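Local coordinates for Mgp-operon protein 3 (Mycoplasma pneumoniae, PDB 6RJ1) that probably acts as a surface adhesin of the bacterium, a membrane-anchored partner of adhesin P1 in attachment to host cells, at residues V551-K556 and A801-R806; Q692-G697 and I832-T837; T491-T496 and Y538-L543; T855-A858 and W863-T866. One frame throughout, in Å; residues are numbered along the deposited sequence.

Interaction 1. Residues V551-K556 and A801-R806; sequences VFAAFK and AVLLVR
Val551, Ala553 and Phe555 face Ala801, Leu803 and Val805 one for one, in the face-to-face packing of two beta sheets. The strand axes run 8.6 Å apart at an angle of 25° in the same sense. No hydrogen bond joins the two strands, so side chains make the whole contact. The small crossing angle is that of aligned face-to-face sheet packing; since 551-556 falls in an MgpC adhesin region of the beta-propeller clan, the two sheets are probably neighbouring blades of a propeller.

Leu803 stands in the middle of the row. Its CB points at the opposite strand, and CG sits between the backbone N and the carbonyl carbon (chi1 71°). From there the two methyls part. CD2 comes up to Ala553 CB at 4.0 Å, a methyl-to-methyl touch, while CD1 turns to Ala541 on the adjoining strand 538-546. Leu782 of strand 779-786 packs on Leu803, Ala553, Val551 and Ala801.

At one end of the row, Val551 CG1 lies 3.7 Å from Ala801 CB. At the other, where the strands have drawn further apart, the phenyl group bridges the gap: Phe555 CE2 meets Val805 CG1 at 4.0 Å, the methyl lying at the ring's edge, near its plane.

Interaction 2. Residues Q692-G697 and I832-T837; sequences QLLVYG and ISFSYT
Leu694 opens the contact with one branch, its CD2 methyl touching Phe834 CE2 at 3.7 Å. The methyl lies in the plane of the phenyl ring and therefore meets its edge. With CG anti to the backbone N (chi1 -170°), Leu694 extends from its strand toward that ring, while the next residue, Val695, is turned to Trp500 and Phe552 instead.

Tyr696 makes the larger part of the contact. Strand 693-699 belongs to the mixed sheet that also holds strand 549-563, whereas Phe834 begins strand 834-838, which pairs with strand 808-815 in a separate antiparallel sheet. Tyr696 thus spans from one sheet to the start of a strand in the other, with CA atoms of Tyr696 and Phe834 still 9.0 Å apart. Its ring lies obliquely to that of Phe834, the planes inclined by 31° and the centroids 5.8 Å apart; along this pair Tyr696 CE1 comes to 3.8 Å from Phe834 CD2.

Phe834 also stacks on His731 and is packed by Val810 and Leu812, so several groups besides Tyr696 hold its ring. The phenol tip of Tyr696 runs past the phenyl group to the preceding residue. There Tyr696 OH and Ser833 OG share a hydrogen bond of 2.9 Å, in which either hydroxyl could be the donor, and the serine oxygen lies at the edge of the tyrosine ring, in its plane.

Interaction 3. Residues T491-T496 and Y538-L543; sequences TWWAKT and YLIAGL
Tyr538 turns the edge of its ring onto the indole face of Trp493 in an edge-to-face pair. The evidence is the 66° between the ring planes and the 4.9 Å from the tyrosine centroid to that of the six-membered indole ring. Tyr538 CD2 leads: it stands over the indole face near its rim, 3.5 Å from Trp493 CD2, and CE2 follows toward CE3 of the same indole. CG of the tyrosine, anti to the carbonyl carbon (chi1 -65°), sends the ring out toward Trp493.

At its far end the phenol is tied back to the other segment through a water. That water lies 2.9 Å from Tyr538 OH and 2.7 Å from Thr496 O, to which it probably donates, and it links the tyrosine to the turn at 492-496. Trp492 O steadies this turn by accepting two bonds, from Thr496 OG1 (3.0 Å) and from Lys495 N, which reach it from opposite faces of its carbonyl plane.

Two residues on, Ile540 adds a smaller apolar touch, its terminal methyl CD1 lying 3.9 Å from Trp493 CZ2. Ala541 and Gly542 then both face Ala553 in a classic beta bulge in the pairing with strand 549-563.

The contact sits between two sheets: Met468 of strand 464-468 packs on both Trp493 and Ile540, Ala554 of strand 549-563 lies against Tyr538 and Ile540, and side chains of helix 701-712 touch Thr491, just before the turn, and Lys495 within it.

Interaction 4. Residues T855-A858 and W863-T866; sequences TYIA and WFYT
Thr855 and Phe864 exchange two backbone hydrogen bonds. Thr855 N donates to Phe864 O at 3.0 Å, and Phe864 N returns a bond of 2.7 Å to Thr855 O. They form an antiparallel hydrogen-bonded pair, and Tyr856 with Trp863 is the next, non-hydrogen-bonded one.

Strands 851-857 and 862-868 are thereby the two arms of a beta hairpin, their axes 4.7 Å apart and their directions at 154°. Its second arm continues the sheet through strand 888-896.

The aromatic contact lies on the face bearing Tyr856 and Trp863. The tyrosine presents an edge to the indole, with planes at 58° and the five-membered ring centroid 4.6 Å from that of the phenol. Tyr856 CD1 stands over the indole face near its rim, 3.4 Å from Trp863 CE2. At the other end of the phenol, Tyr856 OH is hydrogen-bonded to Val786 O and Arg895 NH1.

Apolar packing occupies the Phe864 side. There Ile857 CG1, directed away from its own carbonyl carbon (chi1 -57°), is the atom that reaches the edge of the phenyl ring, 3.5 Å from Phe864 CE2.

How the interactions relate
Interactions 1, 2 and 3 share one mixed sheet, in which strand 549-563 lies between strands 538-546 and 693-699. Probable backbone bonds document this: Ala554 O to Val695 N, 2.7 Å, joins interactions 1 and 2, which lie about 7 Å apart, centre to centre, and Phe555 O to Leu539 N, 2.8 Å, joins interactions 1 and 3. Interactions 1 and 2 both carry that sheet across to the one holding 799-805 and 834-838, whereas interaction 3 packs its other side. Interaction 4 attaches through the back of 801-806, where Val802 CG2 is 3.5 Å from Trp863 CD2; it stays about 25 Å, centre to centre, from interaction 3.

Interaction 1. Residues V551-K556 and A801-R806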
loop_
_atom_site.group_PDB
_atom_site.type_symbol
_atom_site.label_atom_id
_atom_site.label_comp_id
_atom_site.label_asym_id
_atom_site.label_seq_id
_atom_site.Cartn_x
_atom_site.Cartn_y
_atom_site.Cartn_z
ATOM N N VAL A 551 10.591 -0.997 -12.354
ATOM C CA VAL A 551 10.031 -2.100 -11.602
ATOM C C VAL A 551 9.344 -1.498 -10.365
ATOM O O VAL A 551 9.874 -0.570 -9.755
ATOM C CB VAL A 551 11.132 -3.138 -11.274
ATOM C CG1 VAL A 551 10.686 -4.094 -10.181
ATOM C CG2 VAL A 551 11.529 -3.916 -12.523
ATOM N N PHE A 552 8.144 -1.983 -10.037
ATOM C CA PHE A 552 7.388 -1.514 -8.878
ATOM C C PHE A 552 6.648 -2.669 -8.194
ATOM O O PHE A 552 6.451 -3.738 -8.785
ATOM C CB PHE A 552 6.414 -0.379 -9.274
ATOM C CG PHE A 552 5.112 -0.865 -9.864
ATOM C CD1 PHE A 552 5.035 -1.253 -11.200
ATOM C CD2 PHE A 552 3.969 -0.977 -9.075
ATOM C CE1 PHE A 552 3.836 -1.740 -11.737
ATOM C CE2 PHE A 552 2.778 -1.480 -9.608
ATOM C CZ PHE A 552 2.721 -1.857 -10.935
ATOM N N ALA A 553 6.223 -2.424 -6.949
ATOM C CA ALA A 553 5.450 -3.337 -6.113
ATOM C C ALA A 553 4.658 -2.510 -5.133
ATOM O O ALA A 553 5.136 -1.480 -4.637
ATOM C CB ALA A 553 6.353 -4.309 -5.373
ATOM N N ALA A 554 3.422 -2.938 -4.891
ATOM C CA ALA A 554 2.490 -2.253 -4.008
ATOM C C ALA A 554 1.433 -3.226 -3.521
ATOM O O ALA A 554 1.206 -4.266 -4.140
ATOM C CB ALA A 554 1.812 -1.117 -4.774
ATOM N N PHE A 555 0.771 -2.881 -2.421
ATOM C CA PHE A 555 -0.364 -3.658 -1.958
ATOM C C PHE A 555 -1.576 -2.926 -2.490
ATOM O O PHE A 555 -1.598 -1.693 -2.490
ATOM C CB PHE A 555 -0.431 -3.731 -0.431
ATOM C CG PHE A 555 0.199 -4.974 0.124
ATOM C CD1 PHE A 555 -0.479 -6.192 0.089
ATOM C CD2 PHE A 555 1.473 -4.937 0.679
ATOM C CE1 PHE A 555 0.119 -7.352 0.584
ATOM C CE2 PHE A 555 2.065 -6.096 1.180
ATOM C CZ PHE A 555 1.385 -7.295 1.123
ATOM N N LYS A 556 -2.557 -3.673 -2.987
ATOM C CA LYS A 556 -3.799 -3.098 -3.475
ATOM C C LYS A 556 -4.546 -2.635 -2.229
ATOM O O LYS A 556 -4.757 -3.430 -1.306
ATOM C CB LYS A 556 -4.605 -4.171 -4.232
ATOM C CG LYS A 556 -5.976 -3.719 -4.719
ATOM C CD LYS A 556 -6.955 -4.897 -4.834
ATOM C CE LYS A 556 -7.845 -5.040 -3.614
ATOM N NZ LYS A 556 -8.966 -4.053 -3.624
ATOM N N ALA A 801 13.909 -8.136 -8.214
ATOM C CA ALA A 801 13.613 -7.072 -7.270
ATOM C C ALA A 801 13.172 -7.740 -5.995
ATOM O O ALA A 801 12.505 -8.777 -6.035
ATOM C CB ALA A 801 12.510 -6.179 -7.796
ATOM N N VAL A 802 13.597 -7.200 -4.862
ATOM C CA VAL A 802 13.179 -7.775 -3.591
ATOM C C VAL A 802 12.507 -6.715 -2.742
ATOM O O VAL A 802 12.731 -5.522 -2.947
ATOM C CB VAL A 802 14.269 -8.574 -2.809
ATOM C CG1 VAL A 802 14.860 -9.718 -3.636
ATOM C CG2 VAL A 802 15.355 -7.664 -2.259
ATOM N N LEU A 803 11.671 -7.156 -1.809
ATOM C CA LEU A 803 10.977 -6.288 -0.857
ATOM C C LEU A 803 10.650 -7.059 0.415
ATOM O O LEU A 803 10.519 -8.292 0.397
ATOM C CB LEU A 803 9.717 -5.618 -1.454
ATOM C CG LEU A 803 8.513 -6.507 -1.719
ATOM C CD1 LEU A 803 7.244 -5.856 -1.233
ATOM C CD2 LEU A 803 8.431 -6.901 -3.175
ATOM N N LEU A 804 10.535 -6.325 1.516
ATOM C CA LEU A 804 10.219 -6.894 2.814
ATOM C C LEU A 804 8.747 -6.684 3.109
ATOM O O LEU A 804 8.198 -5.600 2.858
ATOM C CB LEU A 804 11.104 -6.235 3.887
ATOM C CG LEU A 804 12.331 -7.023 4.402
ATOM C CD1 LEU A 804 13.122 -7.702 3.284
ATOM C CD2 LEU A 804 13.246 -6.124 5.183
ATOM N N VAL A 805 8.096 -7.750 3.577
ATOM C CA VAL A 805 6.687 -7.779 3.992
ATOM C C VAL A 805 6.612 -8.348 5.411
ATOM O O VAL A 805 7.624 -8.831 5.931
ATOM C CB VAL A 805 5.742 -8.526 3.006
ATOM C CG1 VAL A 805 5.608 -7.770 1.687
ATOM C CG2 VAL A 805 6.171 -9.975 2.784
ATOM N N ARG A 806 5.428 -8.307 6.039
ATOM C CA ARG A 806 5.265 -8.860 7.377
ATOM C C ARG A 806 5.447 -10.370 7.330
ATOM O O ARG A 806 4.727 -11.063 6.596
ATOM C CB ARG A 806 3.905 -8.494 7.972
ATOM C CG ARG A 806 3.678 -7.001 8.101
ATOM C CD ARG A 806 2.433 -6.708 8.902
ATOM N NE ARG A 806 2.625 -6.957 10.331
ATOM C CZ ARG A 806 1.678 -6.826 11.248
ATOM N NH1 ARG A 806 0.448 -6.481 10.898
ATOM N NH2 ARG A 806 1.950 -7.050 12.524
#

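Interaction 2. Residues Q692-G697 and I832-T837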
loop_
_atom_site.group_PDB
_atom_site.type_symbol
_atom_site.label_atom_id
_atom_site.label_comp_id
_atom_site.label_asym_id
_atom_site.label_seq_id
_atom_site.Cartn_x
_atom_site.Cartn_y
_atom_site.Cartn_z
ATOM N N GLN A 692 -5.427 -8.736 0.860
ATOM C CA GLN A 692 -3.973 -8.894 1.042
ATOM C C GLN A 692 -3.288 -9.171 -0.303
ATOM O O GLN A 692 -2.442 -10.065 -0.418
ATOM C CB GLN A 692 -3.639 -9.976 2.096
ATOM C CG GLN A 692 -4.427 -9.889 3.394
ATOM C CD GLN A 692 -3.786 -9.048 4.462
ATOM O OE1 GLN A 692 -3.335 -7.931 4.238
ATOM N NE2 GLN A 692 -3.757 -9.567 5.675
ATOM N N LEU A 693 -3.668 -8.391 -1.324
ATOM C CA LEU A 693 -3.165 -8.544 -2.681
ATOM C C LEU A 693 -1.959 -7.676 -3.014
ATOM O O LEU A 693 -2.060 -6.443 -3.047
ATOM C CB LEU A 693 -4.295 -8.306 -3.693
ATOM C CG LEU A 693 -4.784 -9.499 -4.514
ATOM C CD1 LEU A 693 -5.267 -10.655 -3.632
ATOM C CD2 LEU A 693 -5.888 -9.062 -5.447
ATOM N N LEU A 694 -0.815 -8.333 -3.289
ATOM C CA LEU A 694 0.380 -7.642 -3.729
ATOM C C LEU A 694 0.337 -7.559 -5.253
ATOM O O LEU A 694 0.087 -8.546 -5.930
ATOM C CB LEU A 694 1.678 -8.307 -3.244
ATOM C CG LEU A 694 2.959 -7.464 -3.487
ATOM C CD1 LEU A 694 3.233 -6.501 -2.326
ATOM C CD2 LEU A 694 4.152 -8.345 -3.758
ATOM N N VAL A 695 0.541 -6.359 -5.762
ATOM C CA VAL A 695 0.568 -5.999 -7.170
ATOM C C VAL A 695 2.026 -5.625 -7.474
ATOM O O VAL A 695 2.649 -4.875 -6.717
ATOM C CB VAL A 695 -0.428 -4.825 -7.407
ATOM C CG1 VAL A 695 -0.235 -4.177 -8.764
ATOM C CG2 VAL A 695 -1.871 -5.290 -7.244
ATOM N N TYR A 696 2.586 -6.194 -8.538
ATOM C CA TYR A 696 3.977 -5.949 -8.941
ATOM C C TYR A 696 4.092 -5.995 -10.458
ATOM O O TYR A 696 3.200 -6.524 -11.125
ATOM C CB TYR A 696 4.931 -6.974 -8.285
ATOM C CG TYR A 696 4.657 -8.416 -8.670
ATOM C CD1 TYR A 696 3.699 -9.172 -7.994
ATOM C CD2 TYR A 696 5.359 -9.028 -9.706
ATOM C CE1 TYR A 696 3.425 -10.488 -8.357
ATOM C CE2 TYR A 696 5.102 -10.349 -10.070
ATOM C CZ TYR A 696 4.127 -11.072 -9.399
ATOM O OH TYR A 696 3.855 -12.373 -9.758
ATOM N N GLY A 697 5.185 -5.465 -10.989
ATOM C CA GLY A 697 5.410 -5.486 -12.425
ATOM C C GLY A 697 6.599 -4.697 -12.918
ATOM O O GLY A 697 7.250 -3.969 -12.160
ATOM N N ILE A 832 6.469 -18.446 -11.351
ATOM C CA ILE A 832 7.894 -18.402 -11.041
ATOM C C ILE A 832 8.401 -16.935 -10.917
ATOM O O ILE A 832 9.549 -16.727 -10.523
ATOM C CB ILE A 832 8.747 -19.294 -11.987
ATOM C CG1 ILE A 832 8.542 -18.955 -13.485
ATOM C CG2 ILE A 832 8.491 -20.788 -11.693
ATOM C CD1 ILE A 832 9.604 -19.594 -14.460
ATOM N N SER A 833 7.513 -15.935 -11.186
ATOM C CA SER A 833 7.779 -14.493 -11.101
ATOM C C SER A 833 7.654 -13.967 -9.663
ATOM O O SER A 833 8.149 -12.883 -9.355
ATOM C CB SER A 833 6.825 -13.723 -12.011
ATOM O OG SER A 833 5.479 -13.858 -11.585
ATOM N N PHE A 834 6.962 -14.723 -8.798
ATOM C CA PHE A 834 6.749 -14.364 -7.396
ATOM C C PHE A 834 7.234 -15.473 -6.466
ATOM O O PHE A 834 6.974 -16.654 -6.714
ATOM C CB PHE A 834 5.260 -14.074 -7.141
ATOM C CG PHE A 834 4.898 -13.677 -5.729
ATOM C CD1 PHE A 834 4.564 -14.637 -4.782
ATOM C CD2 PHE A 834 4.849 -12.341 -5.356
ATOM C CE1 PHE A 834 4.222 -14.270 -3.478
ATOM C CE2 PHE A 834 4.485 -11.977 -4.059
ATOM C CZ PHE A 834 4.169 -12.941 -3.132
ATOM N N SER A 835 7.899 -15.069 -5.371
ATOM C CA SER A 835 8.399 -15.954 -4.320
ATOM C C SER A 835 8.334 -15.249 -2.958
ATOM O O SER A 835 8.734 -14.088 -2.843
ATOM C CB SER A 835 9.822 -16.409 -4.622
ATOM O OG SER A 835 10.676 -16.260 -3.497
ATOM N N TYR A 836 7.834 -15.954 -1.935
ATOM C CA TYR A 836 7.770 -15.452 -0.568
ATOM C C TYR A 836 8.461 -16.464 0.342
ATOM O O TYR A 836 8.078 -17.639 0.365
ATOM C CB TYR A 836 6.319 -15.161 -0.137
ATOM C CG TYR A 836 6.146 -14.979 1.356
ATOM C CD1 TYR A 836 6.425 -13.759 1.968
ATOM C CD2 TYR A 836 5.729 -16.034 2.165
ATOM C CE1 TYR A 836 6.280 -13.592 3.345
ATOM C CE2 TYR A 836 5.603 -15.884 3.543
ATOM C CZ TYR A 836 5.867 -14.658 4.127
ATOM O OH TYR A 836 5.737 -14.521 5.486
ATOM N N THR A 837 9.506 -16.023 1.055
ATOM C CA THR A 837 10.242 -16.876 1.985
ATOM C C THR A 837 10.086 -16.284 3.386
ATOM O O THR A 837 10.485 -15.135 3.601
ATOM C CB THR A 837 11.701 -17.030 1.552
ATOM O OG1 THR A 837 11.743 -17.323 0.157
ATOM C CG2 THR A 837 12.436 -18.112 2.342
#

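Interaction 3. Residues T491-T496 and Y538-L543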
loop_
_atom_site.group_PDB
_atom_site.type_symbol
_atom_site.label_atom_id
_atom_site.label_comp_id
_atom_site.label_asym_id
_atom_site.label_seq_id
_atom_site.Cartn_x
_atom_site.Cartn_y
_atom_site.Cartn_z
ATOM N N THR A 491 -0.936 11.116 -12.889
ATOM C CA THR A 491 -1.782 10.145 -13.583
ATOM C C THR A 491 -2.592 9.440 -12.502
ATOM O O THR A 491 -2.026 9.026 -11.494
ATOM C CB THR A 491 -0.929 9.124 -14.362
ATOM O OG1 THR A 491 0.070 9.807 -15.118
ATOM C CG2 THR A 491 -1.766 8.218 -15.268
ATOM N N TRP A 492 -3.909 9.299 -12.714
ATOM C CA TRP A 492 -4.798 8.610 -11.779
ATOM C C TRP A 492 -4.552 7.109 -11.826
ATOM O O TRP A 492 -4.430 6.554 -12.921
ATOM C CB TRP A 492 -6.260 8.872 -12.157
ATOM C CG TRP A 492 -6.703 10.283 -11.946
ATOM C CD1 TRP A 492 -6.797 11.263 -12.887
ATOM C CD2 TRP A 492 -7.147 10.860 -10.714
ATOM N NE1 TRP A 492 -7.269 12.421 -12.317
ATOM C CE2 TRP A 492 -7.485 12.205 -10.979
ATOM C CE3 TRP A 492 -7.297 10.370 -9.407
ATOM C CZ2 TRP A 492 -7.971 13.063 -9.989
ATOM C CZ3 TRP A 492 -7.761 11.226 -8.422
ATOM C CH2 TRP A 492 -8.097 12.554 -8.717
ATOM N N TRP A 493 -4.525 6.443 -10.654
ATOM C CA TRP A 493 -4.400 4.984 -10.603
ATOM C C TRP A 493 -5.665 4.316 -11.178
ATOM O O TRP A 493 -5.562 3.275 -11.836
ATOM C CB TRP A 493 -4.128 4.487 -9.182
ATOM C CG TRP A 493 -2.680 4.508 -8.792
ATOM C CD1 TRP A 493 -2.124 5.191 -7.752
ATOM C CD2 TRP A 493 -1.606 3.801 -9.432
ATOM N NE1 TRP A 493 -0.773 4.950 -7.695
ATOM C CE2 TRP A 493 -0.427 4.098 -8.714
ATOM C CE3 TRP A 493 -1.529 2.926 -10.538
ATOM C CZ2 TRP A 493 0.824 3.580 -9.083
ATOM C CZ3 TRP A 493 -0.296 2.399 -10.891
ATOM C CH2 TRP A 493 0.866 2.735 -10.179
ATOM N N ALA A 494 -6.844 4.954 -10.970
ATOM C CA ALA A 494 -8.150 4.510 -11.468
ATOM C C ALA A 494 -8.208 4.518 -12.996
ATOM O O ALA A 494 -9.084 3.875 -13.575
ATOM C CB ALA A 494 -9.260 5.381 -10.892
ATOM N N LYS A 495 -7.296 5.263 -13.642
ATOM C CA LYS A 495 -7.182 5.351 -15.103
ATOM C C LYS A 495 -5.965 4.532 -15.602
ATOM O O LYS A 495 -5.630 4.589 -16.787
ATOM C CB LYS A 495 -7.107 6.812 -15.560
ATOM C CG LYS A 495 -8.455 7.512 -15.584
ATOM C CD LYS A 495 -8.338 9.021 -15.776
ATOM C CE LYS A 495 -8.229 9.440 -17.222
ATOM N NZ LYS A 495 -8.494 10.897 -17.402
ATOM N N THR A 496 -5.314 3.762 -14.689
ATOM C CA THR A 496 -4.187 2.889 -15.017
ATOM C C THR A 496 -4.615 1.442 -14.800
ATOM O O THR A 496 -4.652 0.957 -13.664
ATOM C CB THR A 496 -2.907 3.271 -14.258
ATOM O OG1 THR A 496 -2.675 4.671 -14.376
ATOM C CG2 THR A 496 -1.691 2.516 -14.767
ATOM N N TYR A 538 -3.357 2.352 -4.094
ATOM C CA TYR A 538 -2.285 1.418 -3.786
ATOM C C TYR A 538 -1.448 1.903 -2.609
ATOM O O TYR A 538 -1.322 3.109 -2.391
ATOM C CB TYR A 538 -1.394 1.197 -5.034
ATOM C CG TYR A 538 -2.120 0.528 -6.184
ATOM C CD1 TYR A 538 -2.266 -0.856 -6.232
ATOM C CD2 TYR A 538 -2.717 1.284 -7.195
ATOM C CE1 TYR A 538 -2.981 -1.472 -7.257
ATOM C CE2 TYR A 538 -3.437 0.679 -8.222
ATOM C CZ TYR A 538 -3.556 -0.699 -8.257
ATOM O OH TYR A 538 -4.264 -1.284 -9.278
ATOM N N LEU A 539 -0.878 0.941 -1.843
ATOM C CA LEU A 539 0.073 1.157 -0.729
ATOM C C LEU A 539 1.438 0.695 -1.270
ATOM O O LEU A 539 1.790 -0.482 -1.205
ATOM C CB LEU A 539 -0.359 0.400 0.534
ATOM C CG LEU A 539 -1.681 0.872 1.139
ATOM C CD1 LEU A 539 -2.644 -0.273 1.302
ATOM C CD2 LEU A 539 -1.460 1.621 2.442
ATOM N N ILE A 540 2.130 1.635 -1.931
ATOM C CA ILE A 540 3.369 1.466 -2.699
ATOM C C ILE A 540 4.551 1.017 -1.849
ATOM O O ILE A 540 5.052 1.796 -1.044
ATOM C CB ILE A 540 3.684 2.771 -3.518
ATOM C CG1 ILE A 540 2.449 3.270 -4.324
ATOM C CG2 ILE A 540 4.938 2.643 -4.403
ATOM C CD1 ILE A 540 2.023 2.456 -5.567
ATOM N N ALA A 541 5.044 -0.212 -2.095
ATOM C CA ALA A 541 6.221 -0.764 -1.417
ATOM C C ALA A 541 7.516 -0.125 -1.955
ATOM O O ALA A 541 8.535 -0.114 -1.262
ATOM C CB ALA A 541 6.271 -2.268 -1.595
ATOM N N GLY A 542 7.454 0.401 -3.175
ATOM C CA GLY A 542 8.572 1.068 -3.811
ATOM C C GLY A 542 8.666 0.887 -5.306
ATOM O O GLY A 542 7.862 0.178 -5.916
ATOM N N LEU A 543 9.672 1.549 -5.891
ATOM C CA LEU A 543 10.010 1.519 -7.311
ATOM C C LEU A 543 11.512 1.626 -7.545
ATOM O O LEU A 543 12.223 2.274 -6.769
ATOM C CB LEU A 543 9.232 2.541 -8.198
ATOM C CG LEU A 543 8.841 3.998 -7.753
ATOM C CD1 LEU A 543 9.823 4.662 -6.793
ATOM C CD2 LEU A 543 8.676 4.892 -8.959
HETATM O O HOH W 1 -5.678 0.305 -11.252
#

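Interaction 4. Residues T855-A858 and W863-T866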
loop_
_atom_site.group_PDB
_atom_site.type_symbol
_atom_site.label_atom_id
_atom_site.label_comp_id
_atom_site.label_asym_id
_atom_site.label_seq_id
_atom_site.Cartn_x
_atom_site.Cartn_y
_atom_site.Cartn_z
ATOM N N THR A 855 20.114 -0.854 -0.091
ATOM C CA THR A 855 21.268 -0.817 -0.984
ATOM C C THR A 855 21.468 -2.177 -1.618
ATOM O O THR A 855 21.278 -3.190 -0.953
ATOM C CB THR A 855 22.533 -0.423 -0.193
ATOM O OG1 THR A 855 22.271 0.750 0.572
ATOM C CG2 THR A 855 23.734 -0.186 -1.084
ATOM N N TYR A 856 21.878 -2.197 -2.894
ATOM C CA TYR A 856 22.219 -3.417 -3.609
ATOM C C TYR A 856 23.689 -3.322 -3.978
ATOM O O TYR A 856 24.113 -2.299 -4.521
ATOM C CB TYR A 856 21.341 -3.611 -4.852
ATOM C CG TYR A 856 21.642 -4.879 -5.623
ATOM C CD1 TYR A 856 21.162 -6.113 -5.192
ATOM C CD2 TYR A 856 22.380 -4.845 -6.803
ATOM C CE1 TYR A 856 21.415 -7.284 -5.911
ATOM C CE2 TYR A 856 22.657 -6.012 -7.521
ATOM C CZ TYR A 856 22.160 -7.228 -7.077
ATOM O OH TYR A 856 22.392 -8.376 -7.798
ATOM N N ILE A 857 24.474 -4.364 -3.652
ATOM C CA ILE A 857 25.903 -4.417 -3.969
ATOM C C ILE A 857 26.091 -5.324 -5.175
ATOM O O ILE A 857 25.965 -6.540 -5.055
ATOM C CB ILE A 857 26.764 -4.813 -2.740
ATOM C CG1 ILE A 857 26.546 -3.835 -1.537
ATOM C CG2 ILE A 857 28.248 -4.964 -3.107
ATOM C CD1 ILE A 857 26.860 -2.280 -1.737
ATOM N N ALA A 858 26.333 -4.708 -6.345
ATOM C CA ALA A 858 26.487 -5.335 -7.665
ATOM C C ALA A 858 27.401 -6.563 -7.698
ATOM O O ALA A 858 26.999 -7.603 -8.215
ATOM C CB ALA A 858 26.984 -4.302 -8.664
ATOM N N TRP A 863 21.481 -7.491 -1.138
ATOM C CA TRP A 863 20.698 -6.339 -0.734
ATOM C C TRP A 863 20.932 -6.130 0.766
ATOM O O TRP A 863 21.022 -7.108 1.523
ATOM C CB TRP A 863 19.206 -6.597 -0.975
ATOM C CG TRP A 863 18.768 -6.615 -2.408
ATOM C CD1 TRP A 863 18.230 -5.575 -3.109
ATOM C CD2 TRP A 863 18.663 -7.768 -3.257
ATOM N NE1 TRP A 863 17.831 -5.998 -4.356
ATOM C CE2 TRP A 863 18.077 -7.342 -4.472
ATOM C CE3 TRP A 863 18.998 -9.129 -3.107
ATOM C CZ2 TRP A 863 17.842 -8.219 -5.540
ATOM C CZ3 TRP A 863 18.778 -9.994 -4.170
ATOM C CH2 TRP A 863 18.200 -9.541 -5.367
ATOM N N PHE A 864 21.024 -4.859 1.191
ATOM C CA PHE A 864 21.198 -4.492 2.592
ATOM C C PHE A 864 20.105 -3.527 3.007
ATOM O O PHE A 864 19.972 -2.455 2.415
ATOM C CB PHE A 864 22.604 -3.929 2.852
ATOM C CG PHE A 864 23.715 -4.921 2.609
ATOM C CD1 PHE A 864 24.018 -5.897 3.551
ATOM C CD2 PHE A 864 24.466 -4.875 1.440
ATOM C CE1 PHE A 864 25.040 -6.822 3.320
ATOM C CE2 PHE A 864 25.488 -5.801 1.209
ATOM C CZ PHE A 864 25.770 -6.767 2.151
ATOM N N TYR A 865 19.287 -3.939 3.988
ATOM C CA TYR A 865 18.158 -3.167 4.522
ATOM C C TYR A 865 18.525 -2.567 5.866
ATOM O O TYR A 865 18.722 -3.305 6.836
ATOM C CB TYR A 865 16.911 -4.049 4.649
ATOM C CG TYR A 865 16.242 -4.349 3.330
ATOM C CD1 TYR A 865 16.751 -5.326 2.471
ATOM C CD2 TYR A 865 15.088 -3.673 2.942
ATOM C CE1 TYR A 865 16.147 -5.592 1.240
ATOM C CE2 TYR A 865 14.466 -3.943 1.725
ATOM C CZ TYR A 865 14.999 -4.901 0.875
ATOM O OH TYR A 865 14.391 -5.160 -0.330
ATOM N N THR A 866 18.648 -1.234 5.910
ATOM C CA THR A 866 19.000 -0.508 7.122
ATOM C C THR A 866 17.743 -0.006 7.812
ATOM O O THR A 866 16.900 0.635 7.190
ATOM C CB THR A 866 20.036 0.576 6.824
ATOM O OG1 THR A 866 21.144 -0.018 6.140
ATOM C CG2 THR A 866 20.533 1.271 8.081
#